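Local coordinates for putative secreted endoglycosylceramidase (Rhodococcus hoagii, PDB 6JYZ), which probably hydrolyses the glycosidic bond between sugar and ceramide in glycolipids of the galactosylceramide type, as a member of glycoside hydrolase family 5, at residues Ser265-Trp268 and Ser269-Phe273; Asp67-Asp70 and Phe71-Met74; Arg243-Ala246 and Ala247-Ala251. All blocks are in the same frame, centred on the assembly; numbering follows the deposited sequence.

In the fold
All three contacts lie in the catalytic (beta/alpha)8 barrel of family 5, and each is local, closing no more than a few turns of backbone. From the N terminus, contact 2 comes first, at the start of helix 68-75, which links strands 38-47 and 81-86 and packs on helix 100-115. Contact 3 follows on the last turns of helix 230-251, set against helix 193-206 and strand 259-262. Contact 1 comes just beyond that strand, on the short helix 268-271, and meets helix 307-321. The three run in series, so none nests within or crosses another. Contacts 1 and 2 sit on opposite sides of the chain's centre, their own centres about 31 Å apart.

Contact 1. Residues Ser265-Trp268 and Ser269-Phe273; sequences SALW and SAFGF
A chi1 of -166° swings CG of Trp268 anti to its backbone N and lays the indole against Gly272 and Phe273, while Phe271, with chi1 at -68°, sets its ring edge near Leu267 O. The setting is the short helix 268-271, which follows strand 259-262 at the C-terminal ends of the family 5 barrel strands. Phe273 CA sits almost straight above the six-membered ring of Trp268, 3.6 Å from its centroid, a CH-pi contact; Gly272 O lies over the same face, nearer the rim. Gly272, with positive phi, is where the chain leaves helical geometry, and its N donates to Trp268 O at 2.8 Å, an i-to-i+4 bond. One residue earlier in the chain, Leu267 O accepts from Ala270 N at 3.0 Å, an i-to-i+3 bond that marks tighter winding here. The same oxygen lies 3.3 Å from Phe271 CD2, and Leu267 CD2 reaches Phe271 CE2 at 4.2 Å. At the entrance, Ser265 OG caps the turn by accepting from Leu267 N, and it also bonds to Asp274 OD2. Helix 307-321 packs on Trp268 through Ile313, Ala314 and Ala317, and Ser269 OG hydrogen-bonds to Glu222 OE2, which joins this helix to the loop after strand 214-218. One water accepts from Trp268 NE1 at 2.9 Å and donates to Gly272 O at 2.8 Å.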
# COMPACT_ATOMS: atom_id res chain seq x y z
N SER A 265 -2.98 12.88 -4.97
CA SER A 265 -2.58 12.52 -6.31
C SER A 265 -1.17 11.92 -6.29
O SER A 265 -0.38 12.07 -5.33
CB SER A 265 -2.62 13.66 -7.32
OG SER A 265 -1.34 14.34 -7.40
N ALA A 266 -0.83 11.26 -7.40
CA ALA A 266 0.51 10.72 -7.62
C ALA A 266 1.61 11.77 -7.44
O ALA A 266 2.75 11.37 -7.24
CB ALA A 266 0.56 10.18 -9.05
N LEU A 267 1.30 13.06 -7.60
CA LEU A 267 2.34 14.05 -7.39
C LEU A 267 2.96 13.95 -6.02
O LEU A 267 4.16 14.28 -5.86
CB LEU A 267 1.79 15.47 -7.61
CG LEU A 267 1.31 15.70 -9.04
CD1 LEU A 267 0.63 17.07 -9.12
CD2 LEU A 267 2.40 15.60 -10.08
N TRP A 268 2.25 13.54 -4.98
CA TRP A 268 2.88 13.43 -3.65
C TRP A 268 4.04 12.48 -3.71
O TRP A 268 5.06 12.69 -3.02
CB TRP A 268 1.83 12.93 -2.64
CG TRP A 268 2.29 13.08 -1.20
CD1 TRP A 268 3.33 12.43 -0.57
CD2 TRP A 268 1.73 13.98 -0.24
NE1 TRP A 268 3.44 12.89 0.73
CE2 TRP A 268 2.49 13.84 0.95
CE3 TRP A 268 0.66 14.86 -0.24
CZ2 TRP A 268 2.19 14.56 2.11
CZ3 TRP A 268 0.36 15.59 0.91
CH2 TRP A 268 1.14 15.45 2.06
N SER A 269 3.96 11.42 -4.52
CA SER A 269 5.04 10.45 -4.62
C SER A 269 6.28 10.98 -5.30
O SER A 269 7.31 10.24 -5.27
CB SER A 269 4.57 9.22 -5.38
OG SER A 269 3.51 8.64 -4.66
N ALA A 270 6.22 12.14 -5.95
CA ALA A 270 7.40 12.76 -6.56
C ALA A 270 7.86 14.01 -5.84
O ALA A 270 9.01 14.44 -6.05
CB ALA A 270 7.04 13.11 -8.00
N PHE A 271 7.06 14.61 -4.98
CA PHE A 271 7.41 15.88 -4.37
C PHE A 271 7.36 15.84 -2.85
O PHE A 271 7.93 16.76 -2.22
CB PHE A 271 6.44 17.00 -4.81
CG PHE A 271 6.60 17.32 -6.28
CD1 PHE A 271 7.70 18.12 -6.68
CD2 PHE A 271 5.89 16.66 -7.27
CE1 PHE A 271 7.89 18.38 -8.04
CE2 PHE A 271 6.13 16.89 -8.63
CZ PHE A 271 7.14 17.77 -8.97
N GLY A 272 6.69 14.87 -2.22
CA GLY A 272 6.62 14.82 -0.78
C GLY A 272 5.51 15.66 -0.20
O GLY A 272 5.39 15.80 1.02
N PHE A 273 4.71 16.29 -1.07
CA PHE A 273 3.55 17.08 -0.68
C PHE A 273 2.73 17.28 -1.96
O PHE A 273 3.21 17.03 -3.05
CB PHE A 273 3.94 18.43 -0.02
CG PHE A 273 4.66 19.37 -0.96
CD1 PHE A 273 6.02 19.24 -1.17
CD2 PHE A 273 3.98 20.40 -1.59
CE1 PHE A 273 6.71 20.14 -2.00
CE2 PHE A 273 4.67 21.32 -2.39
CZ PHE A 273 6.00 21.13 -2.63
O HOH W 1 5.65 13.52 2.57

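Contact 2. Residues Asp67-Asp70 and Phe71-Met74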
# COMPACT_ATOMS: atom_id res chain seq x y z
N ASP A 67 1.07 -17.70 -2.84
CA ASP A 67 0.31 -18.72 -2.13
C ASP A 67 0.60 -18.55 -0.64
O ASP A 67 1.28 -17.59 -0.20
CB ASP A 67 0.62 -20.13 -2.66
CG ASP A 67 2.10 -20.46 -2.49
OD1 ASP A 67 2.70 -20.20 -1.43
OD2 ASP A 67 2.74 -20.88 -3.52
N ARG A 68 0.15 -19.52 0.16
CA ARG A 68 0.19 -19.35 1.60
C ARG A 68 1.63 -19.24 2.07
O ARG A 68 1.86 -18.59 3.10
CB ARG A 68 -0.53 -20.54 2.27
CG ARG A 68 0.24 -21.85 2.16
CD ARG A 68 -0.44 -22.84 3.12
NE ARG A 68 -0.03 -24.23 2.90
CZ ARG A 68 1.12 -24.78 3.33
NH1 ARG A 68 2.02 -24.07 3.99
NH2 ARG A 68 1.36 -26.07 3.08
N THR A 69 2.60 -19.81 1.36
CA THR A 69 3.97 -19.77 1.82
C THR A 69 4.49 -18.33 1.80
O THR A 69 5.39 -17.99 2.56
CB THR A 69 4.90 -20.68 1.00
OG1 THR A 69 5.11 -20.21 -0.34
CG2 THR A 69 4.42 -22.13 1.00
N ASP A 70 3.99 -17.47 0.89
CA ASP A 70 4.43 -16.08 0.90
C ASP A 70 3.96 -15.40 2.17
O ASP A 70 4.71 -14.63 2.76
CB ASP A 70 3.78 -15.33 -0.27
CG ASP A 70 4.39 -15.72 -1.57
OD1 ASP A 70 5.42 -15.03 -1.89
OD2 ASP A 70 3.86 -16.65 -2.25
N PHE A 71 2.72 -15.67 2.60
CA PHE A 71 2.20 -15.04 3.81
C PHE A 71 2.91 -15.59 5.05
O PHE A 71 3.14 -14.86 6.02
CB PHE A 71 0.69 -15.23 3.88
CG PHE A 71 -0.00 -14.49 2.74
CD1 PHE A 71 -0.18 -13.12 2.85
CD2 PHE A 71 -0.43 -15.13 1.58
CE1 PHE A 71 -0.76 -12.41 1.79
CE2 PHE A 71 -1.00 -14.42 0.52
CZ PHE A 71 -1.14 -13.04 0.64
N GLU A 72 3.34 -16.88 5.04
CA GLU A 72 4.14 -17.39 6.15
C GLU A 72 5.46 -16.64 6.18
O GLU A 72 5.95 -16.29 7.27
CB GLU A 72 4.35 -18.91 5.93
CG GLU A 72 3.03 -19.66 6.02
CD GLU A 72 3.06 -21.11 5.47
OE1 GLU A 72 4.17 -21.54 5.08
OE2 GLU A 72 2.00 -21.76 5.50
N ALA A 73 6.09 -16.38 5.03
CA ALA A 73 7.33 -15.66 4.98
C ALA A 73 7.17 -14.22 5.48
O ALA A 73 8.08 -13.65 6.10
CB ALA A 73 7.96 -15.72 3.62
N MET A 74 6.03 -13.57 5.13
CA MET A 74 5.79 -12.19 5.62
C MET A 74 5.68 -12.21 7.13
O MET A 74 6.24 -11.30 7.79
CB MET A 74 4.47 -11.67 5.06
CG MET A 74 4.60 -11.43 3.54
SD MET A 74 2.92 -11.04 2.85
CE MET A 74 3.06 -11.89 1.28
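The guanidinium of Arg68 turns its edge to the carboxylate of Glu72, one helical turn on, the two planes 38° apart, while the ring of Phe71 has Arg68 CA at its edge and Met74 CE over one face, toward the rim. This is the first part of helix 68-75, opened by a capping box and forming the helical limb of the beta-alpha-beta unit between strands 38-47 and 81-86. The salt bridge joins Arg68 NH1 to Glu72 OE2 at 2.8 Å through the syn lone pair of the carboxylate. A chi1 of 70° tucks Arg68 CG between its backbone N and carbonyl carbon, from where the chain, extended from CG to NE, slants across the end of Glu72. On the inner side, Asp70 CB meets Met74 CE at 3.8 Å, and Phe71 packs on Ala109 and Ala113 of helix 100-115. The N-cap carboxylate is gripped twice at one oxygen: Asp67 OD1 takes Thr69 N at 2.8 Å on its anti lone pair and Thr69 OG1 on its syn one. Asp70 closes the box, its OD1 held by Trp362 NE1 and its OD2 accepting from Asp67 N at 3.0 Å.

Contact 3. Residues Arg243-Ala246 and Ala247-Ala251; sequences RAIA and AIRQA
Residues 243-251 form the C-terminal turns of helix 230-251, an outer helix of the (beta/alpha)8 barrel that leads into strand 259-262, and they show how an amphipathic helix sorts its side chains at spacings of three and four residues. The backbone is regular alpha helix: Ala247 N bonds to Arg243 O, Ile248 N to Ala244 O at 2.9 Å, Arg249 N to Ile245 O at 2.8 Å and Gln250 N to Ala246 O.

On the inner side, Ile245 and Arg249 run side by side in the same direction, with Ile245 CG2 4.0 Å from Arg249 CG. Both touch Val260 of strand 259-262, Ile245 also meeting Leu282. Arg249 CG rests 3.2 Å from Ile245 O, and the bend at chi2 (-68°) then turns CD and the guanidinium away from that oxygen. Ile248, by contrast, keeps its extended branch over Ala244 O, CG1 at 3.3 Å and CD1 at 3.5 Å from it, while its side chain also meets Ala205 of helix 193-206. Ala247 packs on Val198 and Ala202 of that neighbouring helix.

The polar ends are held beyond these turns. Arg249 forms salt bridges through NE to Asp284 and through NH1 to Glu252, and NH1 also donates to His258 O; Arg243 NH1 reaches Asp189. The chemistry thus splits Arg249 in two, an aliphatic part whose CG packs against Ile245 and a charged group that ties the helix to Asp284, Glu252 and the carbonyl of His258, and these several acceptors should fix the guanidinium's orientation and favour its positive charge.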
# COMPACT_ATOMS: atom_id res chain seq x y z
N ARG A 243 -17.99 9.50 -4.21
CA ARG A 243 -18.90 8.56 -4.88
C ARG A 243 -18.57 7.12 -4.48
O ARG A 243 -19.51 6.35 -4.20
CB ARG A 243 -18.75 8.70 -6.39
CG ARG A 243 -19.39 9.93 -6.99
CD ARG A 243 -19.27 9.89 -8.52
NE ARG A 243 -20.06 8.81 -9.16
CZ ARG A 243 -20.22 8.58 -10.54
NH1 ARG A 243 -19.53 9.30 -11.39
NH2 ARG A 243 -21.06 7.67 -11.03
N ALA A 244 -17.31 6.74 -4.43
CA ALA A 244 -16.97 5.37 -4.10
C ALA A 244 -17.33 5.07 -2.66
O ALA A 244 -17.88 3.98 -2.39
CB ALA A 244 -15.47 5.17 -4.29
N ILE A 245 -17.10 5.99 -1.73
CA ILE A 245 -17.42 5.74 -0.31
C ILE A 245 -18.93 5.55 -0.19
O ILE A 245 -19.35 4.61 0.54
CB ILE A 245 -16.94 6.91 0.55
CG1 ILE A 245 -15.42 6.94 0.58
CG2 ILE A 245 -17.51 6.81 1.97
CD1 ILE A 245 -14.83 8.26 1.12
N ALA A 246 -19.76 6.36 -0.85
CA ALA A 246 -21.21 6.18 -0.64
C ALA A 246 -21.60 4.81 -1.17
O ALA A 246 -22.45 4.13 -0.56
CB ALA A 246 -21.96 7.27 -1.41
N ALA A 247 -21.07 4.35 -2.29
CA ALA A 247 -21.46 3.07 -2.87
C ALA A 247 -20.98 1.95 -1.98
O ALA A 247 -21.71 0.96 -1.76
CB ALA A 247 -20.90 2.95 -4.26
N ILE A 248 -19.77 2.04 -1.43
CA ILE A 248 -19.22 1.01 -0.55
C ILE A 248 -20.06 0.97 0.72
O ILE A 248 -20.37 -0.15 1.19
CB ILE A 248 -17.75 1.37 -0.24
CG1 ILE A 248 -16.91 1.01 -1.48
CG2 ILE A 248 -17.25 0.60 0.97
CD1 ILE A 248 -15.44 1.60 -1.43
N ARG A 249 -20.41 2.10 1.31
CA ARG A 249 -21.12 2.04 2.60
C ARG A 249 -22.48 1.40 2.37
O ARG A 249 -22.95 0.63 3.25
CB ARG A 249 -21.28 3.46 3.14
CG ARG A 249 -19.96 4.07 3.63
CD ARG A 249 -19.48 3.36 4.89
NE ARG A 249 -18.19 3.92 5.40
CZ ARG A 249 -17.07 3.23 5.57
NH1 ARG A 249 -16.95 1.95 5.28
NH2 ARG A 249 -16.03 3.90 6.10
N GLN A 250 -23.14 1.63 1.25
CA GLN A 250 -24.40 0.93 0.98
C GLN A 250 -24.17 -0.56 0.81
O GLN A 250 -24.95 -1.39 1.31
CB GLN A 250 -25.05 1.56 -0.25
CG GLN A 250 -26.38 0.91 -0.66
CD GLN A 250 -27.42 1.08 0.41
OE1 GLN A 250 -27.62 2.18 0.95
NE2 GLN A 250 -28.09 -0.03 0.72
N ALA A 251 -23.13 -0.95 0.11
CA ALA A 251 -22.87 -2.34 -0.17
C ALA A 251 -22.48 -3.09 1.10
O ALA A 251 -22.53 -4.33 1.13
CB ALA A 251 -21.75 -2.46 -1.20